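Local coordinates for protein TRAP dicarboxylate transporter, DctP subunit (PDB 4OVS) that binds succinate and probably delivers it, or related dicarboxylates, to a TRAP membrane transporter as its periplasmic solute-binding subunit, at residues K29-V34 / G82-A87; V98-L103 / K129-K134; F137-Y142 / G235-M240; D141-G146 / Q258-A263. One frame throughout, in Å; residues are numbered along the deposited sequence.

Contact 1 (K29-V34 / G82-A87); sequences KVTHVV and GNAHIA
Lys29 and His85 meet twice at the edge of this parallel strand pair. The backbone N of Lys29 donates to ND1 of the His85 ring at 3.0 Å, tilted out of the ring plane, while His85 N returns a bond to Lys29 O. A weak, longer bond from Ile86 N reaches the same carbonyl, and Thr31 N closes the ladder on Ile86 O at 3.0 Å. The buried side is closely packed. Val30 CG2 lies 3.9 Å from Ile86 CB; Ile86 packs on Phe47 of helix 39-54, and Val30 on Val61 and Val63 of strand 59-64. On the other face Thr31 CG2 meets Ala84 CB at 3.8 Å, where a small methyl leaves room for Leu79 of helix 75-81. The outer end is looser. Partly exposed Lys29, bent at chi3, runs its aliphatic stem past His85 and brings CE to 3.4 Å from Asn83 O, a polar fringe suited to a long, flexible lysine. The His85 ring is also stacked with Phe244. This parallel pairing of strands 26-31 and 86-87, with helices 39-54 and 75-81 between them in the chain, fits the alpha/beta architecture of a periplasmic solute-binding protein.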
loop_
_atom_site.group_PDB
_atom_site.type_symbol
_atom_site.label_atom_id
_atom_site.label_comp_id
_atom_site.label_asym_id
_atom_site.label_seq_id
_atom_site.Cartn_x
_atom_site.Cartn_y
_atom_site.Cartn_z
ATOM N N LYS A 29 -11.437 -15.750 7.737
ATOM C CA LYS A 29 -10.971 -15.665 6.366
ATOM C C LYS A 29 -10.379 -14.287 6.201
ATOM O O LYS A 29 -11.091 -13.281 6.313
ATOM C CB LYS A 29 -12.135 -15.870 5.379
ATOM C CG LYS A 29 -12.938 -17.115 5.683
ATOM C CD LYS A 29 -13.742 -17.601 4.512
ATOM C CE LYS A 29 -15.081 -16.916 4.376
ATOM N NZ LYS A 29 -15.854 -17.525 3.225
ATOM N N VAL A 30 -9.078 -14.267 5.938
ATOM C CA VAL A 30 -8.323 -13.050 5.618
ATOM C C VAL A 30 -8.109 -12.964 4.108
ATOM O O VAL A 30 -7.791 -13.966 3.470
ATOM C CB VAL A 30 -6.909 -13.046 6.265
ATOM C CG1 VAL A 30 -6.241 -11.794 5.889
ATOM C CG2 VAL A 30 -6.963 -13.161 7.781
ATOM N N THR A 31 -8.262 -11.772 3.538
ATOM C CA THR A 31 -8.165 -11.616 2.107
ATOM C C THR A 31 -7.261 -10.449 1.828
ATOM O O THR A 31 -7.414 -9.432 2.434
ATOM C CB THR A 31 -9.554 -11.390 1.473
ATOM O OG1 THR A 31 -9.447 -11.263 0.063
ATOM C CG2 THR A 31 -10.267 -10.113 2.027
ATOM N N HIS A 32 -6.292 -10.642 0.934
ATOM C CA HIS A 32 -5.454 -9.548 0.421
ATOM C C HIS A 32 -4.933 -9.841 -0.997
ATOM O O HIS A 32 -5.137 -10.962 -1.526
ATOM C CB HIS A 32 -4.297 -9.239 1.400
ATOM C CG HIS A 32 -3.255 -10.303 1.507
ATOM N ND1 HIS A 32 -2.284 -10.487 0.549
ATOM C CD2 HIS A 32 -2.972 -11.178 2.503
ATOM C CE1 HIS A 32 -1.475 -11.461 0.926
ATOM N NE2 HIS A 32 -1.859 -11.887 2.115
ATOM N N VAL A 33 -4.299 -8.830 -1.606
ATOM C CA VAL A 33 -3.985 -8.814 -3.001
ATOM C C VAL A 33 -2.493 -8.990 -3.348
ATOM O O VAL A 33 -2.132 -8.999 -4.540
ATOM C CB VAL A 33 -4.499 -7.490 -3.668
ATOM C CG1 VAL A 33 -6.022 -7.266 -3.437
ATOM C CG2 VAL A 33 -3.732 -6.297 -3.150
ATOM N N VAL A 34 -1.637 -9.071 -2.335
ATOM C CA VAL A 34 -0.199 -9.234 -2.495
ATOM C C VAL A 34 0.355 -10.658 -2.333
ATOM O O VAL A 34 -0.356 -11.614 -1.985
ATOM C CB VAL A 34 0.628 -8.309 -1.500
ATOM C CG1 VAL A 34 0.285 -6.847 -1.663
ATOM C CG2 VAL A 34 0.514 -8.761 -0.076
ATOM N N GLY A 82 -19.803 -9.629 5.344
ATOM C CA GLY A 82 -19.269 -10.717 6.168
ATOM C C GLY A 82 -18.769 -11.950 5.428
ATOM O O GLY A 82 -18.486 -13.004 6.020
ATOM N N ASN A 83 -18.678 -11.837 4.119
ATOM C CA ASN A 83 -18.091 -12.905 3.278
ATOM C C ASN A 83 -16.551 -12.973 3.375
ATOM O O ASN A 83 -15.911 -13.958 3.003
ATOM C CB ASN A 83 -18.538 -12.694 1.844
ATOM C CG ASN A 83 -20.032 -12.781 1.706
ATOM O OD1 ASN A 83 -20.659 -13.637 2.311
ATOM N ND2 ASN A 83 -20.614 -11.878 0.938
ATOM N N ALA A 84 -15.961 -11.911 3.872
ATOM C CA ALA A 84 -14.568 -11.945 4.274
ATOM C C ALA A 84 -14.549 -11.212 5.603
ATOM O O ALA A 84 -15.467 -10.445 5.909
ATOM C CB ALA A 84 -13.690 -11.265 3.232
ATOM N N HIS A 85 -13.524 -11.468 6.399
ATOM C CA HIS A 85 -13.515 -11.037 7.770
ATOM C C HIS A 85 -12.451 -10.011 8.062
ATOM O O HIS A 85 -12.663 -9.102 8.845
ATOM C CB HIS A 85 -13.319 -12.270 8.639
ATOM C CG HIS A 85 -14.339 -13.325 8.383
ATOM N ND1 HIS A 85 -14.102 -14.664 8.590
ATOM C CD2 HIS A 85 -15.625 -13.231 7.968
ATOM C CE1 HIS A 85 -15.200 -15.353 8.322
ATOM N NE2 HIS A 85 -16.137 -14.505 7.950
ATOM N N ILE A 86 -11.284 -10.183 7.458
ATOM C CA ILE A 86 -10.125 -9.338 7.753
ATOM C C ILE A 86 -9.427 -8.982 6.453
ATOM O O ILE A 86 -9.242 -9.823 5.575
ATOM C CB ILE A 86 -9.145 -10.017 8.750
ATOM C CG1 ILE A 86 -9.849 -10.300 10.064
ATOM C CG2 ILE A 86 -7.974 -9.104 9.065
ATOM C CD1 ILE A 86 -9.027 -10.864 11.139
ATOM N N ALA A 87 -9.127 -7.704 6.297
ATOM C CA ALA A 87 -8.397 -7.217 5.163
ATOM C C ALA A 87 -7.283 -6.216 5.577
ATOM O O ALA A 87 -7.224 -5.754 6.742
ATOM C CB ALA A 87 -9.315 -6.617 4.173
#

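Contact 2 (V98-L103 / K129-K134); sequences VPEMQL and KDKVSK
With CG anti to its carbonyl carbon and a bend at chi2 (87°), the side chain of Glu100 folds over toward Lys131, whose chain stays extended until chi4 (-87°) turns its ammonium back to the carboxylate. The two cross at about a right angle and form a salt bridge, Glu100 OE1 to Lys131 NZ, at 3.3 Å. The nitrogen comes from above the carboxylate plane, 68° out of it, so the pairing leans on charge more than on a well-directed hydrogen bond. Were this glutamate an alanine, the Lys131 ammonium would probably lose its counter-charge and its end be free to swing away.

Beneath the ion pair the contact is apolar. The aliphatic stem of Lys131 lies across Val98, whose CG1 rests 3.9 Å from Lys131 CB, and Val98 CG2 lies 4.1 Å from Val132 CG2. Selenomethionine Met101 drives its CE to 3.4 Å from Val132 CG2, closer than carbons usually pack; a flexible chain suits this narrow place against a compact valine. Phe94 and Phe137 also touch Val132, and Leu128 of the same helix also touches Glu100 and Met101. The contact thus holds the 3-10 segment that starts at Pro99 against helix 123-134, with the ion pair on the partly exposed side, within the alpha/beta fold of a periplasmic solute-binding protein.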
loop_
_atom_site.group_PDB
_atom_site.type_symbol
_atom_site.label_atom_id
_atom_site.label_comp_id
_atom_site.label_asym_id
_atom_site.label_seq_id
_atom_site.Cartn_x
_atom_site.Cartn_y
_atom_site.Cartn_z
ATOM N N VAL A 98 -13.424 7.436 2.706
ATOM C CA VAL A 98 -12.817 8.476 3.541
ATOM C C VAL A 98 -11.830 9.309 2.749
ATOM O O VAL A 98 -10.620 9.013 2.738
ATOM C CB VAL A 98 -12.059 7.896 4.732
ATOM C CG1 VAL A 98 -11.414 9.021 5.540
ATOM C CG2 VAL A 98 -12.987 7.060 5.613
ATOM N N PRO A 99 -12.336 10.346 2.069
ATOM C CA PRO A 99 -11.515 11.222 1.234
ATOM C C PRO A 99 -10.224 11.660 1.891
ATOM O O PRO A 99 -9.185 11.736 1.210
ATOM C CB PRO A 99 -12.429 12.412 0.979
ATOM C CG PRO A 99 -13.805 11.827 0.984
ATOM C CD PRO A 99 -13.771 10.628 1.914
ATOM N N GLU A 100 -10.259 11.899 3.196
ATOM C CA GLU A 100 -9.097 12.444 3.898
ATOM C C GLU A 100 -7.907 11.481 3.912
ATOM O O GLU A 100 -6.767 11.900 4.111
ATOM C CB GLU A 100 -9.456 12.855 5.346
ATOM C CG GLU A 100 -10.469 13.980 5.450
ATOM C CD GLU A 100 -11.903 13.481 5.431
ATOM O OE1 GLU A 100 -12.803 14.151 5.995
ATOM O OE2 GLU A 100 -12.135 12.410 4.841
HETATM N N MSE A 101 -8.168 10.195 3.727
HETATM C CA MSE A 101 -7.074 9.233 3.712
HETATM C C MSE A 101 -6.116 9.562 2.563
HETATM O O MSE A 101 -4.986 9.077 2.528
HETATM C CB MSE A 101 -7.597 7.819 3.564
HETATM C CG MSE A 101 -6.548 6.750 3.835
HETATM SE SE MSE A 101 -6.144 6.513 5.726
HETATM C CE MSE A 101 -7.865 5.790 6.224
ATOM N N GLN A 102 -6.551 10.401 1.623
ATOM C CA GLN A 102 -5.652 10.817 0.540
ATOM C C GLN A 102 -4.459 11.603 1.053
ATOM O O GLN A 102 -3.476 11.803 0.331
ATOM C CB GLN A 102 -6.393 11.632 -0.511
ATOM C CG GLN A 102 -7.307 10.812 -1.324
ATOM C CD GLN A 102 -8.041 11.641 -2.336
ATOM O OE1 GLN A 102 -7.760 11.571 -3.536
ATOM N NE2 GLN A 102 -8.999 12.438 -1.862
ATOM N N LEU A 103 -4.539 12.073 2.289
ATOM C CA LEU A 103 -3.400 12.723 2.919
ATOM C C LEU A 103 -2.093 11.904 2.761
ATOM O O LEU A 103 -1.072 12.436 2.399
ATOM C CB LEU A 103 -3.695 12.938 4.396
ATOM C CG LEU A 103 -2.583 13.404 5.323
ATOM C CD1 LEU A 103 -2.163 14.839 5.061
ATOM C CD2 LEU A 103 -3.122 13.254 6.712
ATOM N N LYS A 129 -8.072 6.711 11.473
ATOM C CA LYS A 129 -8.699 5.475 11.951
ATOM C C LYS A 129 -10.160 5.749 12.341
ATOM O O LYS A 129 -11.070 4.990 12.028
ATOM C CB LYS A 129 -7.977 4.925 13.197
ATOM C CG LYS A 129 -6.605 4.352 12.978
ATOM C CD LYS A 129 -6.152 3.588 14.201
ATOM C CE LYS A 129 -4.749 3.105 14.035
ATOM N NZ LYS A 129 -4.267 2.265 15.185
ATOM N N ASP A 130 -10.368 6.827 13.079
ATOM C CA ASP A 130 -11.691 7.085 13.633
ATOM C C ASP A 130 -12.711 7.284 12.514
ATOM O O ASP A 130 -13.873 6.878 12.617
ATOM C CB ASP A 130 -11.664 8.289 14.582
ATOM C CG ASP A 130 -10.982 7.974 15.914
ATOM O OD1 ASP A 130 -10.635 6.793 16.190
ATOM O OD2 ASP A 130 -10.819 8.924 16.716
ATOM N N LYS A 131 -12.265 7.895 11.433
ATOM C CA LYS A 131 -13.125 8.117 10.268
ATOM C C LYS A 131 -13.531 6.811 9.590
ATOM O O LYS A 131 -14.649 6.658 9.132
ATOM C CB LYS A 131 -12.417 9.033 9.267
ATOM C CG LYS A 131 -12.201 10.441 9.822
ATOM C CD LYS A 131 -11.662 11.409 8.773
ATOM C CE LYS A 131 -11.491 12.801 9.336
ATOM N NZ LYS A 131 -12.745 13.561 9.202
ATOM N N VAL A 132 -12.595 5.882 9.514
ATOM C CA VAL A 132 -12.842 4.580 8.913
ATOM C C VAL A 132 -13.796 3.820 9.816
ATOM O O VAL A 132 -14.720 3.161 9.354
ATOM C CB VAL A 132 -11.515 3.808 8.768
ATOM C CG1 VAL A 132 -11.747 2.360 8.301
ATOM C CG2 VAL A 132 -10.595 4.569 7.809
ATOM N N SER A 133 -13.574 3.927 11.114
ATOM C CA SER A 133 -14.472 3.301 12.058
ATOM C C SER A 133 -15.920 3.771 11.869
ATOM O O SER A 133 -16.839 2.991 12.052
ATOM C CB SER A 133 -14.004 3.569 13.487
ATOM O OG SER A 133 -12.719 2.993 13.668
ATOM N N LYS A 134 -16.128 5.030 11.502
ATOM C CA LYS A 134 -17.499 5.533 11.360
ATOM C C LYS A 134 -18.198 5.020 10.105
ATOM O O LYS A 134 -19.416 4.979 10.071
ATOM C CB LYS A 134 -17.548 7.062 11.338
ATOM C CG LYS A 134 -17.131 7.725 12.619
ATOM C CD LYS A 134 -17.310 9.227 12.511
ATOM C CE LYS A 134 -16.645 9.785 11.250
ATOM N NZ LYS A 134 -16.403 11.269 11.306
#

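Contact 3 (F137-Y142 / G235-M240); sequences FVALDY and GYLVIM
Tyr142 and Leu237 interlock across an antiparallel strand pair broken by a beta bulge, the register slipping by one residue between the Ala139-Ile239 pair and the Tyr142-Leu237 pair. Leu237 is one bump: its CD1 sits over one face of the Tyr142 ring, 4.2 Å from the centroid in a CH-pi contact, while CD2 reaches back to the CB of Ala139 at 4.1 Å. Alanine is small enough to make the hollow that this branch enters. A serine in place of Tyr142 would probably leave Leu237 CD1 without its aromatic platform and Gly125 O without the hydroxyl that bonds to it. Further along the same face, Ile239 CD1 lies over the Phe137 ring, 3.9 Å from Phe137 CD1; it gets there because CG1 of Ile239 stands between the backbone N and the carbonyl carbon (chi1 54°).

On the other face, selenomethionine Met240 curls at chi3 (-75°) round its neighbours. Its CE meets Val138 CG1, and its CG lies 3.8 Å from Leu140 CD1, flexibility letting one chain fill the groove between two branched ones. Tyr236, in the same strand, sends its hydroxyl to a bound succinate. At the bulge Val238 serves two residues: its O takes Leu140 N at 2.8 Å, and its N gives to Asp141 O, nearly straight at 172°.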
loop_
_atom_site.group_PDB
_atom_site.type_symbol
_atom_site.label_atom_id
_atom_site.label_comp_id
_atom_site.label_asym_id
_atom_site.label_seq_id
_atom_site.Cartn_x
_atom_site.Cartn_y
_atom_site.Cartn_z
ATOM N N PHE A 137 -16.355 -0.126 9.516
ATOM C CA PHE A 137 -15.315 -1.151 9.623
ATOM C C PHE A 137 -14.689 -1.090 10.986
ATOM O O PHE A 137 -14.731 -0.061 11.646
ATOM C CB PHE A 137 -14.221 -0.947 8.565
ATOM C CG PHE A 137 -14.720 -1.091 7.170
ATOM C CD1 PHE A 137 -14.961 -2.339 6.647
ATOM C CD2 PHE A 137 -14.996 0.024 6.391
ATOM C CE1 PHE A 137 -15.440 -2.481 5.368
ATOM C CE2 PHE A 137 -15.483 -0.113 5.127
ATOM C CZ PHE A 137 -15.700 -1.372 4.604
ATOM N N VAL A 138 -14.108 -2.189 11.433
ATOM C CA VAL A 138 -13.323 -2.137 12.641
ATOM C C VAL A 138 -11.877 -1.872 12.222
ATOM O O VAL A 138 -11.245 -2.719 11.610
ATOM C CB VAL A 138 -13.366 -3.448 13.383
ATOM C CG1 VAL A 138 -12.683 -3.301 14.742
ATOM C CG2 VAL A 138 -14.781 -3.915 13.488
ATOM N N ALA A 139 -11.378 -0.687 12.558
ATOM C CA ALA A 139 -10.024 -0.272 12.223
ATOM C C ALA A 139 -9.054 -0.705 13.298
ATOM O O ALA A 139 -9.236 -0.376 14.462
ATOM C CB ALA A 139 -9.967 1.242 12.083
ATOM N N LEU A 140 -7.999 -1.415 12.917
ATOM C CA LEU A 140 -7.017 -1.843 13.888
ATOM C C LEU A 140 -5.736 -1.041 13.644
ATOM O O LEU A 140 -5.744 0.166 13.843
ATOM C CB LEU A 140 -6.799 -3.351 13.794
ATOM C CG LEU A 140 -7.965 -4.264 14.126
ATOM C CD1 LEU A 140 -7.679 -5.714 13.800
ATOM C CD2 LEU A 140 -8.282 -4.156 15.558
ATOM N N ASP A 141 -4.657 -1.675 13.172
ATOM C CA ASP A 141 -3.324 -1.056 13.162
ATOM C C ASP A 141 -2.829 -0.650 11.765
ATOM O O ASP A 141 -3.250 -1.199 10.787
ATOM C CB ASP A 141 -2.261 -2.066 13.600
ATOM C CG ASP A 141 -2.315 -2.405 15.061
ATOM O OD1 ASP A 141 -2.297 -1.447 15.884
ATOM O OD2 ASP A 141 -2.346 -3.640 15.377
ATOM N N TYR A 142 -1.864 0.256 11.700
ATOM C CA TYR A 142 -1.175 0.504 10.452
ATOM C C TYR A 142 0.016 -0.418 10.244
ATOM O O TYR A 142 0.799 -0.667 11.191
ATOM C CB TYR A 142 -0.675 1.935 10.403
ATOM C CG TYR A 142 -1.768 2.983 10.413
ATOM C CD1 TYR A 142 -2.500 3.228 9.283
ATOM C CD2 TYR A 142 -2.030 3.747 11.533
ATOM C CE1 TYR A 142 -3.480 4.196 9.253
ATOM C CE2 TYR A 142 -3.036 4.726 11.518
ATOM C CZ TYR A 142 -3.750 4.948 10.366
ATOM O OH TYR A 142 -4.755 5.917 10.308
ATOM N N GLY A 235 1.247 2.394 2.341
ATOM C CA GLY A 235 1.053 1.636 3.571
ATOM C C GLY A 235 -0.393 1.159 3.691
ATOM O O GLY A 235 -1.223 1.523 2.874
ATOM N N TYR A 236 -0.682 0.408 4.753
ATOM C CA TYR A 236 -1.952 -0.284 4.911
ATOM C C TYR A 236 -2.616 0.004 6.282
ATOM O O TYR A 236 -1.944 0.296 7.260
ATOM C CB TYR A 236 -1.685 -1.779 4.830
ATOM C CG TYR A 236 -0.775 -2.233 3.700
ATOM C CD1 TYR A 236 -1.258 -2.304 2.402
ATOM C CD2 TYR A 236 0.553 -2.619 3.928
ATOM C CE1 TYR A 236 -0.468 -2.721 1.339
ATOM C CE2 TYR A 236 1.363 -3.065 2.852
ATOM C CZ TYR A 236 0.827 -3.122 1.572
ATOM O OH TYR A 236 1.558 -3.501 0.481
ATOM N N LEU A 237 -3.940 -0.095 6.332
ATOM C CA LEU A 237 -4.684 -0.069 7.587
ATOM C C LEU A 237 -5.411 -1.398 7.665
ATOM O O LEU A 237 -6.165 -1.770 6.757
ATOM C CB LEU A 237 -5.658 1.082 7.646
ATOM C CG LEU A 237 -6.588 1.004 8.876
ATOM C CD1 LEU A 237 -5.828 1.155 10.176
ATOM C CD2 LEU A 237 -7.663 2.031 8.779
ATOM N N VAL A 238 -5.120 -2.161 8.696
ATOM C CA VAL A 238 -5.803 -3.443 8.910
ATOM C C VAL A 238 -7.214 -3.127 9.354
ATOM O O VAL A 238 -7.424 -2.311 10.278
ATOM C CB VAL A 238 -5.070 -4.286 9.975
ATOM C CG1 VAL A 238 -5.768 -5.620 10.254
ATOM C CG2 VAL A 238 -3.643 -4.538 9.557
ATOM N N ILE A 239 -8.174 -3.740 8.666
ATOM C CA ILE A 239 -9.573 -3.641 9.032
ATOM C C ILE A 239 -10.289 -4.971 9.148
ATOM O O ILE A 239 -9.908 -5.959 8.525
ATOM C CB ILE A 239 -10.390 -2.811 8.058
ATOM C CG1 ILE A 239 -10.200 -3.347 6.637
ATOM C CG2 ILE A 239 -10.006 -1.337 8.167
ATOM C CD1 ILE A 239 -11.185 -2.764 5.695
HETATM N N MSE A 240 -11.356 -4.972 9.940
HETATM C CA MSE A 240 -12.172 -6.157 10.094
HETATM C C MSE A 240 -13.623 -5.875 9.742
HETATM O O MSE A 240 -14.075 -4.731 9.754
HETATM C CB MSE A 240 -12.082 -6.728 11.507
HETATM C CG MSE A 240 -10.731 -6.997 12.035
HETATM SE SE MSE A 240 -10.743 -8.240 13.581
HETATM C CE MSE A 240 -11.419 -7.020 14.982
#

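Contact 4 (D141-G146 / Q258-A263); sequences DYWDAG and QAMKEA
Trp143 and Met260 make the main apolar and sulfur-type contact here, a Met-aromatic pairing with selenium in the place of sulfur. The selenium of selenomethionine Met260 lies 3.9 Å from Trp143 CZ2. Seen from the centre of the six-membered ring it stands 63° off the ring normal, so it approaches obliquely. The side chains cross at about a right angle. Met260 has CG anti to the backbone N (chi1 -171°) and then bends at chi2 and chi3, which carries the heavy atom to the indole. A long, flexible, polarisable side chain can reach the CZ2 side of the indole, whereas Ala263, one helical turn on, is short enough to let the ring lie close: its CB is 4.4 Å from Trp143 CZ2.

No hydrogen bond joins the two segments directly. Asp141 OD2 lies 4.1 Å from Met260 CG, and its side chain slides past that of Met260 in the opposite direction. Polar linkage comes through Thr264, the next residue of the helix: its hydroxyl accepts from Trp143 NE1, and Asp141 OD2 and Met260 O are both within bonding reach of its one proton, so carboxylate and indole converge on one point.

The axes of segments 141-146 and 258-263 approach to 9.7 Å at 32°, where strand 137-152 passes helix 253-289; Val238 of strand 233-241 and Phe47 of helix 39-54 both pack on Met260.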
loop_
_atom_site.group_PDB
_atom_site.type_symbol
_atom_site.label_atom_id
_atom_site.label_comp_id
_atom_site.label_asym_id
_atom_site.label_seq_id
_atom_site.Cartn_x
_atom_site.Cartn_y
_atom_site.Cartn_z
ATOM N N ASP A 141 -4.657 -1.675 13.172
ATOM C CA ASP A 141 -3.324 -1.056 13.162
ATOM C C ASP A 141 -2.829 -0.650 11.765
ATOM O O ASP A 141 -3.250 -1.199 10.787
ATOM C CB ASP A 141 -2.261 -2.066 13.600
ATOM C CG ASP A 141 -2.315 -2.405 15.061
ATOM O OD1 ASP A 141 -2.297 -1.447 15.884
ATOM O OD2 ASP A 141 -2.346 -3.640 15.377
ATOM N N TYR A 142 -1.864 0.256 11.700
ATOM C CA TYR A 142 -1.175 0.504 10.452
ATOM C C TYR A 142 0.016 -0.418 10.244
ATOM O O TYR A 142 0.799 -0.667 11.191
ATOM C CB TYR A 142 -0.675 1.935 10.403
ATOM C CG TYR A 142 -1.768 2.983 10.413
ATOM C CD1 TYR A 142 -2.500 3.228 9.283
ATOM C CD2 TYR A 142 -2.030 3.747 11.533
ATOM C CE1 TYR A 142 -3.480 4.196 9.253
ATOM C CE2 TYR A 142 -3.036 4.726 11.518
ATOM C CZ TYR A 142 -3.750 4.948 10.366
ATOM O OH TYR A 142 -4.755 5.917 10.308
ATOM N N TRP A 143 0.132 -0.885 8.991
ATOM C CA TRP A 143 1.252 -1.679 8.459
ATOM C C TRP A 143 1.998 -0.920 7.362
ATOM O O TRP A 143 1.413 -0.062 6.711
ATOM C CB TRP A 143 0.730 -2.980 7.881
ATOM C CG TRP A 143 0.322 -4.033 8.858
ATOM C CD1 TRP A 143 0.123 -3.887 10.197
ATOM C CD2 TRP A 143 0.006 -5.391 8.553
ATOM N NE1 TRP A 143 -0.242 -5.099 10.752
ATOM C CE2 TRP A 143 -0.319 -6.036 9.759
ATOM C CE3 TRP A 143 0.015 -6.153 7.364
ATOM C CZ2 TRP A 143 -0.624 -7.401 9.827
ATOM C CZ3 TRP A 143 -0.270 -7.482 7.442
ATOM C CH2 TRP A 143 -0.578 -8.104 8.661
ATOM N N ASP A 144 3.291 -1.262 7.145
ATOM C CA ASP A 144 4.218 -0.536 6.268
ATOM C C ASP A 144 4.434 -1.370 4.982
ATOM O O ASP A 144 4.531 -2.591 5.068
ATOM C CB ASP A 144 5.591 -0.464 6.960
ATOM C CG ASP A 144 6.609 0.336 6.198
ATOM O OD1 ASP A 144 6.262 1.088 5.262
ATOM O OD2 ASP A 144 7.812 0.236 6.565
ATOM N N ALA A 145 4.483 -0.711 3.837
ATOM C CA ALA A 145 5.034 -1.324 2.632
ATOM C C ALA A 145 6.348 -0.658 2.336
ATOM O O ALA A 145 7.368 -1.241 2.582
ATOM C CB ALA A 145 4.060 -1.248 1.403
ATOM N N GLY A 146 6.302 0.568 1.800
ATOM C CA GLY A 146 7.479 1.351 1.602
ATOM C C GLY A 146 7.206 2.522 0.684
ATOM O O GLY A 146 6.094 2.717 0.207
ATOM N N GLN A 258 -4.653 -9.970 20.410
ATOM C CA GLN A 258 -3.271 -10.087 20.793
ATOM C C GLN A 258 -2.473 -10.562 19.539
ATOM O O GLN A 258 -1.448 -9.987 19.158
ATOM C CB GLN A 258 -3.114 -11.043 21.985
ATOM C CG GLN A 258 -1.667 -11.151 22.416
ATOM C CD GLN A 258 -1.398 -12.220 23.453
ATOM O OE1 GLN A 258 -2.178 -12.441 24.387
ATOM N NE2 GLN A 258 -0.257 -12.871 23.310
ATOM N N ALA A 259 -3.002 -11.577 18.870
ATOM C CA ALA A 259 -2.427 -12.068 17.622
ATOM C C ALA A 259 -2.139 -10.926 16.663
ATOM O O ALA A 259 -1.026 -10.819 16.123
ATOM C CB ALA A 259 -3.324 -13.029 17.021
HETATM N N MSE A 260 -3.091 -10.040 16.471
HETATM C CA MSE A 260 -2.878 -8.934 15.546
HETATM C C MSE A 260 -1.819 -7.929 15.993
HETATM O O MSE A 260 -1.033 -7.436 15.155
HETATM C CB MSE A 260 -4.159 -8.187 15.246
HETATM C CG MSE A 260 -3.994 -7.165 14.093
HETATM SE SE MSE A 260 -3.478 -7.992 12.381
HETATM C CE MSE A 260 -5.165 -8.837 11.945
ATOM N N LYS A 261 -1.808 -7.598 17.296
ATOM C CA LYS A 261 -0.772 -6.740 17.857
ATOM C C LYS A 261 0.653 -7.275 17.558
ATOM O O LYS A 261 1.522 -6.557 17.083
ATOM C CB LYS A 261 -0.992 -6.590 19.377
ATOM C CG LYS A 261 -0.090 -5.542 20.047
ATOM C CD LYS A 261 -0.174 -5.648 21.594
ATOM C CE LYS A 261 0.700 -4.633 22.342
ATOM N NZ LYS A 261 0.286 -3.186 22.172
ATOM N N GLU A 262 0.871 -8.537 17.879
ATOM C CA GLU A 262 2.144 -9.185 17.637
ATOM C C GLU A 262 2.504 -9.171 16.155
ATOM O O GLU A 262 3.657 -8.906 15.781
ATOM C CB GLU A 262 2.084 -10.618 18.174
ATOM C CG GLU A 262 1.950 -10.658 19.629
ATOM C CD GLU A 262 1.997 -12.060 20.219
ATOM O OE1 GLU A 262 2.495 -12.987 19.541
ATOM O OE2 GLU A 262 1.557 -12.219 21.372
ATOM N N ALA A 263 1.508 -9.389 15.309
ATOM C CA ALA A 263 1.697 -9.488 13.882
ATOM C C ALA A 263 2.051 -8.139 13.278
ATOM O O ALA A 263 2.829 -8.053 12.323
ATOM C CB ALA A 263 0.445 -10.067 13.203
#

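Overall arrangement
From the N terminus, contact 1 comes first, closing the loop from strand 26-31 through helices 39-54 and 75-81 to strand 86-87. Contact 2 follows in series, returning helix 123-134 onto the turn at 98-103. Contacts 3 and 4 then open from the same part of strand 137-152, sharing Asp141 and Tyr142; their loops start from overlapping ends of one strand and close in turn, contact 3 at 235-240 and contact 4 at 258-263. Strand 233-241 links contacts 1 and 3: Ala87 N lies 2.9 Å from Ile239 O, a probable hydrogen bond. Contact 2 meets contact 3 where Lys129 NZ reaches Leu140 O, and Met260 of contact 4 touches Ile86 and Val238, tying helix 253-289 to the central sheet.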